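HI1317 (Haemophilus influenzae, PDB 1JOV) probably interconverts the alpha and beta anomers of D-glucose 6-phosphate, as a member of the glucose-6-phosphate 1-epimerase family. Local coordinates at residues Leu26-Gly31 with His106-Glu111; Ile75-Phe80 with Phe137-Glu142; Asn159-Gln164 with Asn202-Lys207; Asn172-Gln177 with Ser188-Cys193. One frame throughout, in Å; residues are numbered along the deposited sequence.

Interaction 1 (Leu26-Gly31 with His106-Glu111); sequences LKHAVG and HKVRLE
V108 lays its CG2 methyl squarely over one face of the H28 imidazole, in a CH-pi contact 3.6 Å from CG2 to the ring centroid and only 4° off the ring normal. All five ring atoms lie at nearly the same distance from that methyl, so it sits above the centre of the ring and not beside any one atom. With chi1 at 179°, V108 swings its other branch, CG1, away from its own N, and this methyl meets L26, whose CD1 and CD2 both approach it tip to tip, L26 CD2 to V108 CG1 at 4.1 Å. V30 closes the outer end: its CG1 lies 3.5 Å from the carbonyl O of H106, and its CG2 comes to 4.3 Å from V108 CG2. V30 is placed there by a type I beta turn from H28 to G31, in which G31 N donates to H28 O at 2.9 Å. H28 NE2 has a weak hydrogen bond to V105 O, which would limit rotation of the ring under the methyl. The strands 26-28 and 107-111 run nearly antiparallel, at 162°, but their axes come no closer than 9.5 Å, the spacing of two layers facing each other. Strand 21-28 belongs to the five-stranded sheet and strand 107-115 to the eight-stranded one; I103 of strand 97-104 touches both H28 and V108, and F129 of strand 121-129 packs on L26.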
loop_
_atom_site.group_PDB
_atom_site.type_symbol
_atom_site.label_atom_id
_atom_site.label_comp_id
_atom_site.label_asym_id
_atom_site.label_seq_id
_atom_site.Cartn_x
_atom_site.Cartn_y
_atom_site.Cartn_z
ATOM N N LEU A 26 0.170 15.378 -6.315
ATOM C CA LEU A 26 -1.031 16.106 -5.980
ATOM C C LEU A 26 -0.750 17.057 -4.782
ATOM O O LEU A 26 -0.166 16.631 -3.753
ATOM C CB LEU A 26 -1.988 15.064 -5.485
ATOM C CG LEU A 26 -3.289 15.721 -5.062
ATOM C CD1 LEU A 26 -4.033 16.393 -6.215
ATOM C CD2 LEU A 26 -4.199 14.676 -4.328
ATOM N N LYS A 27 -1.099 18.344 -4.923
ATOM C CA LYS A 27 -1.029 19.306 -3.812
ATOM C C LYS A 27 -2.333 20.072 -3.763
ATOM O O LYS A 27 -2.639 20.841 -4.689
ATOM C CB LYS A 27 0.117 20.286 -3.988
ATOM C CG LYS A 27 1.420 19.614 -3.732
ATOM C CD LYS A 27 2.602 20.632 -3.797
ATOM C CE LYS A 27 3.958 19.933 -3.611
ATOM N NZ LYS A 27 4.051 18.628 -4.362
ATOM N N HIS A 28 -3.099 19.811 -2.718
ATOM C CA HIS A 28 -4.476 20.276 -2.682
ATOM C C HIS A 28 -4.839 20.630 -1.289
ATOM O O HIS A 28 -4.077 20.399 -0.408
ATOM C CB HIS A 28 -5.354 19.120 -3.134
ATOM C CG HIS A 28 -6.837 19.426 -3.165
ATOM N ND1 HIS A 28 -7.452 19.855 -4.303
ATOM C CD2 HIS A 28 -7.815 19.207 -2.263
ATOM C CE1 HIS A 28 -8.760 19.952 -4.095
ATOM N NE2 HIS A 28 -9.005 19.549 -2.871
ATOM N N ALA A 29 -5.968 21.295 -1.136
ATOM C CA ALA A 29 -6.398 21.600 0.222
ATOM C C ALA A 29 -6.397 20.369 1.091
ATOM O O ALA A 29 -6.011 20.425 2.272
ATOM C CB ALA A 29 -7.766 22.194 0.192
ATOM N N VAL A 30 -6.822 19.233 0.531
ATOM C CA VAL A 30 -6.901 18.019 1.314
ATOM C C VAL A 30 -5.532 17.439 1.713
ATOM O O VAL A 30 -5.440 16.582 2.639
ATOM C CB VAL A 30 -7.726 16.991 0.575
ATOM C CG1 VAL A 30 -9.158 17.534 0.262
ATOM C CG2 VAL A 30 -7.045 16.682 -0.696
ATOM N N GLY A 31 -4.461 17.949 1.114
ATOM C CA GLY A 31 -3.150 17.489 1.450
ATOM C C GLY A 31 -2.306 17.178 0.218
ATOM O O GLY A 31 -2.576 17.680 -0.860
ATOM N N HIS A 106 -13.429 19.651 -1.600
ATOM C CA HIS A 106 -12.959 18.862 -0.451
ATOM C C HIS A 106 -12.521 17.460 -0.804
ATOM O O HIS A 106 -12.491 16.623 0.076
ATOM C CB HIS A 106 -14.046 18.723 0.626
ATOM C CG HIS A 106 -14.444 20.022 1.230
ATOM N ND1 HIS A 106 -13.608 20.742 2.054
ATOM C CD2 HIS A 106 -15.565 20.757 1.087
ATOM C CE1 HIS A 106 -14.214 21.857 2.418
ATOM N NE2 HIS A 106 -15.401 21.890 1.842
ATOM N N LYS A 107 -12.257 17.194 -2.065
ATOM C CA LYS A 107 -12.014 15.795 -2.443
ATOM C C LYS A 107 -11.357 15.650 -3.802
ATOM O O LYS A 107 -11.617 16.417 -4.749
ATOM C CB LYS A 107 -13.343 15.066 -2.472
ATOM C CG LYS A 107 -13.268 13.596 -2.876
ATOM C CD LYS A 107 -14.619 13.066 -3.374
ATOM C CE LYS A 107 -15.466 12.593 -2.211
ATOM N NZ LYS A 107 -16.767 11.964 -2.665
ATOM N N VAL A 108 -10.550 14.628 -3.876
ATOM C CA VAL A 108 -9.882 14.364 -5.130
ATOM C C VAL A 108 -9.985 12.903 -5.460
ATOM O O VAL A 108 -9.687 12.053 -4.627
ATOM C CB VAL A 108 -8.421 14.786 -5.073
ATOM C CG1 VAL A 108 -7.701 14.489 -6.374
ATOM C CG2 VAL A 108 -8.327 16.279 -4.763
ATOM N N ARG A 109 -10.393 12.633 -6.686
ATOM C CA ARG A 109 -10.496 11.205 -7.094
ATOM C C ARG A 109 -9.592 10.925 -8.273
ATOM O O ARG A 109 -9.718 11.588 -9.267
ATOM C CB ARG A 109 -11.935 10.853 -7.494
ATOM C CG ARG A 109 -12.082 9.308 -7.806
ATOM C CD ARG A 109 -13.589 8.899 -8.189
ATOM N NE ARG A 109 -13.663 7.434 -8.477
ATOM C CZ ARG A 109 -14.047 6.489 -7.622
ATOM N NH1 ARG A 109 -14.530 6.827 -6.412
ATOM N NH2 ARG A 109 -14.023 5.201 -8.022
ATOM N N LEU A 110 -8.661 9.920 -8.185
ATOM C CA LEU A 110 -7.825 9.527 -9.337
ATOM C C LEU A 110 -8.157 8.062 -9.629
ATOM O O LEU A 110 -8.369 7.279 -8.650
ATOM C CB LEU A 110 -6.360 9.523 -8.860
ATOM C CG LEU A 110 -5.860 10.919 -8.383
ATOM C CD1 LEU A 110 -4.311 10.699 -8.067
ATOM C CD2 LEU A 110 -6.123 12.036 -9.377
ATOM N N GLU A 111 -8.201 7.715 -10.909
ATOM C CA GLU A 111 -8.467 6.299 -11.319
ATOM C C GLU A 111 -7.341 5.906 -12.228
ATOM O O GLU A 111 -6.922 6.695 -13.052
ATOM C CB GLU A 111 -9.808 6.077 -12.075
ATOM C CG GLU A 111 -10.939 6.452 -11.099
ATOM C CD GLU A 111 -12.323 6.197 -11.701
ATOM O OE1 GLU A 111 -12.405 5.600 -12.810
ATOM O OE2 GLU A 111 -13.330 6.606 -11.069
#

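Interaction 2 (Ile75-Phe80 with Phe137-Glu142); sequences ICYPWF and FTHYGE
The Y77 ring is held between F137 CZ, which presses on one face, and P78 CB, which lies over the centre of the opposite face; the peptide bond between Y77 and P78 is cis. Y77, F137 and H139 form an aromatic cluster where the chain leaves strand 75-76 and at the end of strand 133-139, two strands that belong to different sheets of the beta-sandwich of the galactose mutarotase-like fold. The phenyl group of F137 comes in obliquely, with its plane at 59° to that of the tyrosine and the centroids 4.7 Å apart; its CZ is displaced toward the rim and reaches Y77 CD1 at 3.2 Å. Beside it, I75 uses its CG2 branch, 3.5 Å from F137 CD1. It is this methyl, anti to the backbone N of I75, and not CG1 that meets the phenyl ring. The cluster is buried, and surrounding strands complete its walls: A123 and L262 touch F137, while E122 and A145 touch Y77. The side chain of I75 is about 8 Å from that of H150, a predicted active-site residue. The polar end of the tyrosine is met by H139, whose ring crosses it with planes at 65° and whose NE2 has a weak hydrogen bond to E143 O. Y77 OH and H139 ND1 share a short hydrogen bond of 2.6 Å, in which the hydroxyl lies at the edge of the imidazole, close to its plane.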
loop_
_atom_site.group_PDB
_atom_site.type_symbol
_atom_site.label_atom_id
_atom_site.label_comp_id
_atom_site.label_asym_id
_atom_site.label_seq_id
_atom_site.Cartn_x
_atom_site.Cartn_y
_atom_site.Cartn_z
ATOM N N ILE A 75 0.607 -3.002 -5.235
ATOM C CA ILE A 75 -0.523 -3.865 -5.587
ATOM C C ILE A 75 -0.009 -5.255 -5.907
ATOM O O ILE A 75 0.756 -5.356 -6.904
ATOM C CB ILE A 75 -1.225 -3.251 -6.857
ATOM C CG1 ILE A 75 -1.705 -1.763 -6.711
ATOM C CG2 ILE A 75 -2.389 -4.149 -7.374
ATOM C CD1 ILE A 75 -2.703 -1.682 -5.629
ATOM N N CYS A 76 -0.247 -6.217 -5.020
ATOM C CA CYS A 76 0.181 -7.604 -5.328
ATOM C C CYS A 76 -0.942 -8.295 -6.078
ATOM O O CYS A 76 -2.054 -8.349 -5.524
ATOM C CB CYS A 76 0.468 -8.304 -4.003
ATOM S SG CYS A 76 1.584 -7.341 -2.950
ATOM N N TYR A 77 -0.693 -8.772 -7.270
ATOM C CA TYR A 77 -1.729 -9.316 -8.133
ATOM C C TYR A 77 -1.067 -9.875 -9.372
ATOM O O TYR A 77 -0.148 -9.198 -9.851
ATOM C CB TYR A 77 -2.660 -8.136 -8.529
ATOM C CG TYR A 77 -3.660 -8.491 -9.563
ATOM C CD1 TYR A 77 -4.887 -9.104 -9.226
ATOM C CD2 TYR A 77 -3.440 -8.177 -10.897
ATOM C CE1 TYR A 77 -5.825 -9.349 -10.221
ATOM C CE2 TYR A 77 -4.329 -8.447 -11.857
ATOM C CZ TYR A 77 -5.589 -9.053 -11.540
ATOM O OH TYR A 77 -6.529 -9.344 -12.533
ATOM N N PRO A 78 -1.516 -11.019 -9.891
ATOM C CA PRO A 78 -2.673 -11.828 -9.429
ATOM C C PRO A 78 -2.335 -12.992 -8.513
ATOM O O PRO A 78 -3.158 -13.904 -8.339
ATOM C CB PRO A 78 -3.248 -12.350 -10.763
ATOM C CG PRO A 78 -1.942 -12.651 -11.635
ATOM C CD PRO A 78 -1.012 -11.515 -11.186
ATOM N N TRP A 79 -1.125 -13.011 -7.989
ATOM C CA TRP A 79 -0.744 -13.997 -6.992
ATOM C C TRP A 79 -0.046 -13.222 -5.883
ATOM O O TRP A 79 0.499 -12.143 -6.134
ATOM C CB TRP A 79 0.199 -15.145 -7.498
ATOM C CG TRP A 79 1.576 -14.776 -8.018
ATOM C CD1 TRP A 79 2.798 -14.748 -7.329
ATOM C CD2 TRP A 79 1.875 -14.518 -9.380
ATOM N NE1 TRP A 79 3.799 -14.438 -8.219
ATOM C CE2 TRP A 79 3.260 -14.304 -9.479
ATOM C CE3 TRP A 79 1.098 -14.450 -10.565
ATOM C CZ2 TRP A 79 3.871 -14.006 -10.699
ATOM C CZ3 TRP A 79 1.713 -14.118 -11.739
ATOM C CH2 TRP A 79 3.085 -13.920 -11.807
ATOM N N PHE A 80 -0.004 -13.836 -4.690
ATOM C CA PHE A 80 0.546 -13.247 -3.494
ATOM C C PHE A 80 1.814 -13.955 -3.079
ATOM O O PHE A 80 1.848 -15.195 -3.034
ATOM C CB PHE A 80 -0.459 -13.320 -2.329
ATOM C CG PHE A 80 0.028 -12.654 -1.068
ATOM C CD1 PHE A 80 0.009 -11.267 -0.961
ATOM C CD2 PHE A 80 0.503 -13.378 0.043
ATOM C CE1 PHE A 80 0.517 -10.596 0.174
ATOM C CE2 PHE A 80 0.958 -12.717 1.189
ATOM C CZ PHE A 80 0.946 -11.324 1.245
ATOM N N PHE A 137 -8.926 -1.610 -5.227
ATOM C CA PHE A 137 -8.402 -2.348 -6.350
ATOM C C PHE A 137 -9.506 -3.265 -6.893
ATOM O O PHE A 137 -10.150 -3.929 -6.095
ATOM C CB PHE A 137 -7.177 -3.241 -5.966
ATOM C CG PHE A 137 -6.743 -4.242 -7.010
ATOM C CD1 PHE A 137 -5.826 -3.885 -7.981
ATOM C CD2 PHE A 137 -7.269 -5.533 -7.075
ATOM C CE1 PHE A 137 -5.436 -4.780 -8.992
ATOM C CE2 PHE A 137 -6.899 -6.440 -8.065
ATOM C CZ PHE A 137 -5.973 -6.073 -9.042
ATOM N N THR A 138 -9.739 -3.324 -8.215
ATOM C CA THR A 138 -10.730 -4.230 -8.800
ATOM C C THR A 138 -10.048 -5.015 -9.859
ATOM O O THR A 138 -9.329 -4.481 -10.741
ATOM C CB THR A 138 -11.888 -3.440 -9.485
ATOM O OG1 THR A 138 -12.425 -2.508 -8.502
ATOM C CG2 THR A 138 -13.030 -4.455 -9.904
ATOM N N HIS A 139 -10.433 -6.273 -9.888
ATOM C CA HIS A 139 -9.937 -7.277 -10.800
ATOM C C HIS A 139 -10.886 -7.527 -11.979
ATOM O O HIS A 139 -12.038 -7.809 -11.732
ATOM C CB HIS A 139 -9.906 -8.557 -9.930
ATOM C CG HIS A 139 -9.778 -9.841 -10.656
ATOM N ND1 HIS A 139 -8.832 -10.101 -11.625
ATOM C CD2 HIS A 139 -10.475 -10.997 -10.494
ATOM C CE1 HIS A 139 -8.948 -11.370 -12.001
ATOM N NE2 HIS A 139 -9.973 -11.907 -11.380
ATOM N N TYR A 140 -10.376 -7.450 -13.204
ATOM C CA TYR A 140 -11.167 -7.755 -14.367
ATOM C C TYR A 140 -10.549 -8.884 -15.159
ATOM O O TYR A 140 -10.759 -9.014 -16.378
ATOM C CB TYR A 140 -11.314 -6.514 -15.245
ATOM C CG TYR A 140 -12.178 -5.454 -14.552
ATOM C CD1 TYR A 140 -13.514 -5.665 -14.277
ATOM C CD2 TYR A 140 -11.613 -4.250 -14.202
ATOM C CE1 TYR A 140 -14.245 -4.655 -13.628
ATOM C CE2 TYR A 140 -12.313 -3.261 -13.574
ATOM C CZ TYR A 140 -13.627 -3.452 -13.271
ATOM O OH TYR A 140 -14.350 -2.475 -12.631
ATOM N N GLY A 141 -9.760 -9.695 -14.448
ATOM C CA GLY A 141 -8.972 -10.771 -14.975
ATOM C C GLY A 141 -9.683 -11.951 -15.585
ATOM O O GLY A 141 -10.908 -12.028 -15.638
ATOM N N GLU A 142 -8.855 -12.892 -16.017
ATOM C CA GLU A 142 -9.347 -14.084 -16.692
ATOM C C GLU A 142 -9.633 -15.195 -15.759
ATOM O O GLU A 142 -10.480 -16.045 -16.027
ATOM C CB GLU A 142 -8.366 -14.558 -17.765
ATOM C CG GLU A 142 -8.144 -13.495 -18.851
ATOM C CD GLU A 142 -7.113 -13.884 -19.900
ATOM O OE1 GLU A 142 -6.568 -15.014 -19.839
ATOM O OE2 GLU A 142 -6.856 -13.049 -20.796
#

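Interaction 3 (Asn159-Gln164 with Asn202-Lys207); sequences NQVEVQ and NQILDK
V161 and I204 meet on the buried side of this strand pair, V161 CG1 lying 3.7 Å from I204 CG2, and L245 of strand 244-251 packs against V161 from the other sheet. D206, on the same face, lies beside V161 CG2, but its carboxylate is turned to the backbone N atoms of G156, S208 and F209. The backbones are zipped as an antiparallel ladder: E162 and L205 form a hydrogen-bonded pair, with L205 N to E162 O at 2.6 Å and E162 N to L205 O at 2.8 Å, and Q164 and Q203 form the next hydrogen-bonded pair, past V163 and I204. At its other end the ladder finishes with K207 N to Q160 O at 3.2 Å. Strand 161-164 is thereby added as the edge of the eight-stranded sheet, beyond strand 201-206. The opposite face, carrying E162, Q164, Q203 and L205, is more open to solvent. There a stretched salt bridge of 3.5 Å between E162 OE2 and K207 NZ is doubtful, since it holds for one of two conformers of E162.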
loop_
_atom_site.group_PDB
_atom_site.type_symbol
_atom_site.label_atom_id
_atom_site.label_comp_id
_atom_site.label_asym_id
_atom_site.label_seq_id
_atom_site.Cartn_x
_atom_site.Cartn_y
_atom_site.Cartn_z
ATOM N N ASN A 159 9.676 0.339 17.911
ATOM C CA ASN A 159 9.525 -0.064 19.312
ATOM C C ASN A 159 8.411 0.588 20.103
ATOM O O ASN A 159 8.066 0.131 21.199
ATOM C CB ASN A 159 10.840 0.098 20.038
ATOM C CG ASN A 159 11.884 -0.685 19.396
ATOM O OD1 ASN A 159 11.657 -1.852 19.079
ATOM N ND2 ASN A 159 13.039 -0.076 19.142
ATOM N N GLN A 160 7.810 1.614 19.516
ATOM C CA GLN A 160 6.825 2.387 20.164
ATOM C C GLN A 160 5.493 2.241 19.444
ATOM O O GLN A 160 4.671 3.111 19.593
ATOM C CB GLN A 160 7.266 3.868 20.237
ATOM C CG GLN A 160 8.461 4.152 21.168
ATOM C CD GLN A 160 8.874 5.628 21.230
ATOM O OE1 GLN A 160 8.411 6.369 22.088
ATOM N NE2 GLN A 160 9.765 6.040 20.334
ATOM N N VAL A 161 5.232 1.116 18.721
ATOM C CA VAL A 161 3.945 0.971 18.039
ATOM C C VAL A 161 3.067 -0.164 18.634
ATOM O O VAL A 161 3.582 -1.210 19.026
ATOM C CB VAL A 161 4.176 0.705 16.534
ATOM C CG1 VAL A 161 2.895 0.213 15.892
ATOM C CG2 VAL A 161 4.684 1.950 15.842
ATOM N N GLU A 162 1.722 0.036 18.689
ATOM C CA GLU A 162 0.878 -1.114 18.998
ATOM C C GLU A 162 -0.114 -1.215 17.886
ATOM O O GLU A 162 -0.628 -0.214 17.397
ATOM C CB GLU A 162 0.120 -1.053 20.335
ATOM C CG GLU A 162 0.944 -0.659 21.552
ATOM C CD GLU A 162 0.053 -0.329 22.753
ATOM O OE1 GLU A 162 -1.038 -0.940 22.909
ATOM O OE2 GLU A 162 0.405 0.566 23.551
ATOM N N VAL A 163 -0.434 -2.468 17.591
ATOM C CA VAL A 163 -1.368 -2.829 16.566
ATOM C C VAL A 163 -2.631 -3.307 17.287
ATOM O O VAL A 163 -2.608 -4.320 17.979
ATOM C CB VAL A 163 -0.805 -3.924 15.701
ATOM C CG1 VAL A 163 -1.724 -4.036 14.523
ATOM C CG2 VAL A 163 0.610 -3.534 15.121
ATOM N N GLN A 164 -3.683 -2.537 17.154
ATOM C CA GLN A 164 -4.960 -2.822 17.773
ATOM C C GLN A 164 -5.982 -3.450 16.843
ATOM O O GLN A 164 -6.061 -3.086 15.658
ATOM C CB GLN A 164 -5.569 -1.529 18.288
ATOM C CG GLN A 164 -4.612 -0.580 19.019
ATOM C CD GLN A 164 -5.284 0.716 19.469
ATOM O OE1 GLN A 164 -4.988 1.233 20.561
ATOM N NE2 GLN A 164 -6.168 1.257 18.634
ATOM N N ASN A 202 -8.824 -2.172 12.081
ATOM C CA ASN A 202 -7.668 -2.356 12.944
ATOM C C ASN A 202 -6.957 -1.028 12.909
ATOM O O ASN A 202 -7.211 -0.217 12.026
ATOM C CB ASN A 202 -6.782 -3.511 12.514
ATOM C CG ASN A 202 -6.738 -3.644 11.013
ATOM O OD1 ASN A 202 -6.341 -2.723 10.311
ATOM N ND2 ASN A 202 -7.141 -4.821 10.522
ATOM N N GLN A 203 -6.081 -0.807 13.863
ATOM C CA GLN A 203 -5.454 0.514 13.885
ATOM C C GLN A 203 -4.036 0.428 14.384
ATOM O O GLN A 203 -3.638 -0.570 14.975
ATOM C CB GLN A 203 -6.342 1.587 14.541
ATOM C CG GLN A 203 -6.870 1.328 15.897
ATOM C CD GLN A 203 -8.085 0.418 15.913
ATOM O OE1 GLN A 203 -8.995 0.511 15.061
ATOM N NE2 GLN A 203 -8.108 -0.472 16.884
ATOM N N ILE A 204 -3.208 1.407 14.053
ATOM C CA ILE A 204 -1.840 1.320 14.427
ATOM C C ILE A 204 -1.532 2.502 15.300
ATOM O O ILE A 204 -1.580 3.643 14.872
ATOM C CB ILE A 204 -1.000 1.434 13.159
ATOM C CG1 ILE A 204 -1.131 0.179 12.289
ATOM C CG2 ILE A 204 0.409 1.693 13.550
ATOM C CD1 ILE A 204 -0.315 0.298 10.862
ATOM N N LEU A 205 -1.265 2.195 16.549
ATOM C CA LEU A 205 -0.954 3.200 17.524
ATOM C C LEU A 205 0.522 3.494 17.498
ATOM O O LEU A 205 1.344 2.584 17.666
ATOM C CB LEU A 205 -1.391 2.738 18.908
ATOM C CG LEU A 205 -1.203 3.702 20.073
ATOM C CD1 LEU A 205 -1.671 5.092 19.686
ATOM C CD2 LEU A 205 -1.964 3.206 21.294
ATOM N N ASP A 206 0.852 4.759 17.288
ATOM C CA ASP A 206 2.228 5.216 17.244
ATOM C C ASP A 206 2.439 6.306 18.332
ATOM O O ASP A 206 1.808 7.405 18.290
ATOM C CB ASP A 206 2.592 5.717 15.827
ATOM C CG ASP A 206 4.036 6.078 15.673
ATOM O OD1 ASP A 206 4.782 6.093 16.673
ATOM O OD2 ASP A 206 4.542 6.353 14.551
ATOM N N LYS A 207 3.279 5.955 19.311
ATOM C CA LYS A 207 3.551 6.769 20.499
ATOM C C LYS A 207 4.919 7.459 20.254
ATOM O O LYS A 207 5.418 8.197 21.099
ATOM C CB LYS A 207 3.659 5.867 21.722
ATOM C CG LYS A 207 2.318 5.427 22.299
ATOM C CD LYS A 207 2.512 4.330 23.322
ATOM C CE LYS A 207 3.003 3.053 22.647
ATOM N NZ LYS A 207 3.601 2.031 23.564
#

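Interaction 4 (Asn172-Gln177 with Ser188-Cys193); sequences NSLNQQ and SENVDC
N172 and C193 face each other as an antiparallel non-hydrogen-bonded pair, and just beyond them S173 N donates to D192 O at 3.0 Å. Q176 and Q177 both lie opposite N172 in a G1 beta bulge, closed by N172 N to Q177 O at 2.8 Å. L174 reaches across with both methyls: CD1 comes to 3.1 Å from N190 O, with the N190 amide as its second partner, while CD2 rests 3.7 Å from D192 CB. The extended N190 side chain carries the amide obliquely across the leucine, and its ND2 makes a weak hydrogen bond with N227 O. S173 and D192 are joined a second time through a water, 2.9 Å from S173 OG and donating to D192 OD1 at 2.7 Å. This bridge would limit movement of the carboxylate. The D192 side chain lies about 6 Å from that of E248, a predicted active-site residue. C193 is disulfide-bonded to C170 of strand 169-172, a covalent tie between neighbouring strands. Strand 191-196 lies between 169-172 and 222-227 in the seven-stranded sheet, with L225 touching C193 and W226 touching D192, while the loop 173-176 leads on to the outermost strand, 177-180.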
loop_
_atom_site.group_PDB
_atom_site.type_symbol
_atom_site.label_atom_id
_atom_site.label_comp_id
_atom_site.label_asym_id
_atom_site.label_seq_id
_atom_site.Cartn_x
_atom_site.Cartn_y
_atom_site.Cartn_z
ATOM N N ASN A 172 1.785 -18.000 11.117
ATOM C CA ASN A 172 3.170 -17.492 11.068
ATOM C C ASN A 172 3.909 -18.041 9.858
ATOM O O ASN A 172 4.270 -19.213 9.846
ATOM C CB ASN A 172 3.935 -17.849 12.388
ATOM C CG ASN A 172 5.271 -17.109 12.540
ATOM O OD1 ASN A 172 5.882 -16.637 11.563
ATOM N ND2 ASN A 172 5.762 -17.062 13.785
ATOM N N SER A 173 4.130 -17.208 8.842
ATOM C CA SER A 173 4.733 -17.652 7.594
ATOM C C SER A 173 6.177 -17.953 7.814
ATOM O O SER A 173 6.827 -18.587 6.982
ATOM C CB SER A 173 4.583 -16.595 6.481
ATOM O OG SER A 173 3.217 -16.282 6.328
ATOM N N LEU A 174 6.698 -17.409 8.910
ATOM C CA LEU A 174 8.119 -17.547 9.184
ATOM C C LEU A 174 8.464 -19.041 9.335
ATOM O O LEU A 174 9.345 -19.573 8.633
ATOM C CB LEU A 174 8.512 -16.666 10.396
ATOM C CG LEU A 174 8.476 -15.167 10.030
ATOM C CD1 LEU A 174 8.849 -14.243 11.202
ATOM C CD2 LEU A 174 9.326 -14.897 8.816
ATOM N N ASN A 175 7.662 -19.722 10.132
ATOM C CA ASN A 175 7.902 -21.121 10.453
ATOM C C ASN A 175 6.717 -21.995 10.025
ATOM O O ASN A 175 6.620 -23.166 10.384
ATOM C CB ASN A 175 8.140 -21.247 11.947
ATOM C CG ASN A 175 6.944 -20.796 12.737
ATOM O OD1 ASN A 175 5.901 -20.510 12.133
ATOM N ND2 ASN A 175 7.071 -20.697 14.078
ATOM N N GLN A 176 5.827 -21.406 9.237
ATOM C CA GLN A 176 4.665 -22.094 8.702
ATOM C C GLN A 176 3.843 -22.720 9.790
ATOM O O GLN A 176 3.414 -23.868 9.661
ATOM C CB GLN A 176 5.056 -23.171 7.688
ATOM C CG GLN A 176 5.672 -22.629 6.410
ATOM C CD GLN A 176 4.684 -21.838 5.568
ATOM O OE1 GLN A 176 3.677 -22.384 5.113
ATOM N NE2 GLN A 176 4.983 -20.560 5.333
ATOM N N GLN A 177 3.597 -21.976 10.856
ATOM C CA GLN A 177 2.820 -22.542 11.942
ATOM C C GLN A 177 1.741 -21.603 12.412
ATOM O O GLN A 177 1.938 -20.395 12.460
ATOM C CB GLN A 177 3.778 -22.879 13.100
ATOM C CG GLN A 177 3.288 -23.927 14.070
ATOM C CD GLN A 177 3.601 -25.343 13.623
ATOM O OE1 GLN A 177 4.499 -25.560 12.816
ATOM N NE2 GLN A 177 2.862 -26.310 14.155
ATOM N N SER A 188 8.637 -6.672 18.203
ATOM C CA SER A 188 9.919 -6.700 18.866
ATOM C C SER A 188 10.769 -7.715 18.213
ATOM O O SER A 188 11.680 -8.245 18.838
ATOM C CB SER A 188 9.667 -7.152 20.276
ATOM O OG SER A 188 8.972 -8.385 20.275
ATOM N N GLU A 189 10.459 -7.985 16.952
ATOM C CA GLU A 189 11.166 -8.976 16.207
ATOM C C GLU A 189 10.538 -9.103 14.830
ATOM O O GLU A 189 9.536 -8.481 14.577
ATOM C CB GLU A 189 11.147 -10.311 16.925
ATOM C CG GLU A 189 9.835 -11.042 16.718
ATOM C CD GLU A 189 9.843 -12.384 17.382
ATOM O OE1 GLU A 189 9.469 -12.424 18.566
ATOM O OE2 GLU A 189 10.232 -13.375 16.732
ATOM N N ASN A 190 11.161 -9.858 13.963
ATOM C CA ASN A 190 10.652 -10.173 12.610
ATOM C C ASN A 190 9.306 -10.831 12.679
ATOM O O ASN A 190 9.173 -11.938 13.238
ATOM C CB ASN A 190 11.611 -11.049 11.855
ATOM C CG ASN A 190 11.163 -11.398 10.482
ATOM O OD1 ASN A 190 11.815 -12.235 9.835
ATOM N ND2 ASN A 190 10.107 -10.723 9.974
ATOM N N VAL A 191 8.311 -10.132 12.130
ATOM C CA VAL A 191 6.939 -10.600 12.093
ATOM C C VAL A 191 6.467 -10.696 10.646
ATOM O O VAL A 191 6.728 -9.814 9.822
ATOM C CB VAL A 191 5.982 -9.693 12.880
ATOM C CG1 VAL A 191 4.490 -10.132 12.776
ATOM C CG2 VAL A 191 6.345 -9.562 14.372
ATOM N N ASP A 192 5.900 -11.842 10.296
ATOM C CA ASP A 192 5.410 -12.116 8.943
ATOM C C ASP A 192 4.193 -13.054 9.093
ATOM O O ASP A 192 4.285 -14.261 8.820
ATOM C CB ASP A 192 6.486 -12.671 7.998
ATOM C CG ASP A 192 6.073 -12.598 6.509
ATOM O OD1 ASP A 192 4.908 -12.236 6.255
ATOM O OD2 ASP A 192 6.818 -12.811 5.531
ATOM N N CYS A 193 3.058 -12.474 9.455
ATOM C CA CYS A 193 1.937 -13.320 9.801
ATOM C C CYS A 193 0.613 -12.969 9.162
ATOM O O CYS A 193 0.273 -11.800 8.986
ATOM C CB CYS A 193 1.803 -13.400 11.320
ATOM S SG CYS A 193 1.032 -11.980 12.081
HETATM O O HOH W 1 3.310 -13.853 4.710
#

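In the fold
Interactions 1, 2 and 3 all reach the eight-stranded sheet, through strands 107-115, 133-139 and 201-206 respectively, with the centres of interactions 2 and 3 about 29 Å apart on opposite sides of the chain's centre. Interactions 2 and 4 share the seven-stranded sheet and come within about 6 Å at their nearest atoms. That sheet also carries the predicted active-site residues H150 and E248: D192 of interaction 4 is about 7 Å from H150 between side chains, and N202 of interaction 3 about 9 Å from E248. Strands 191-196 and 201-206 are consecutive, linking interactions 4 and 3. Interaction 1 lies away from these sites, its centre about 37 Å from that of interaction 4.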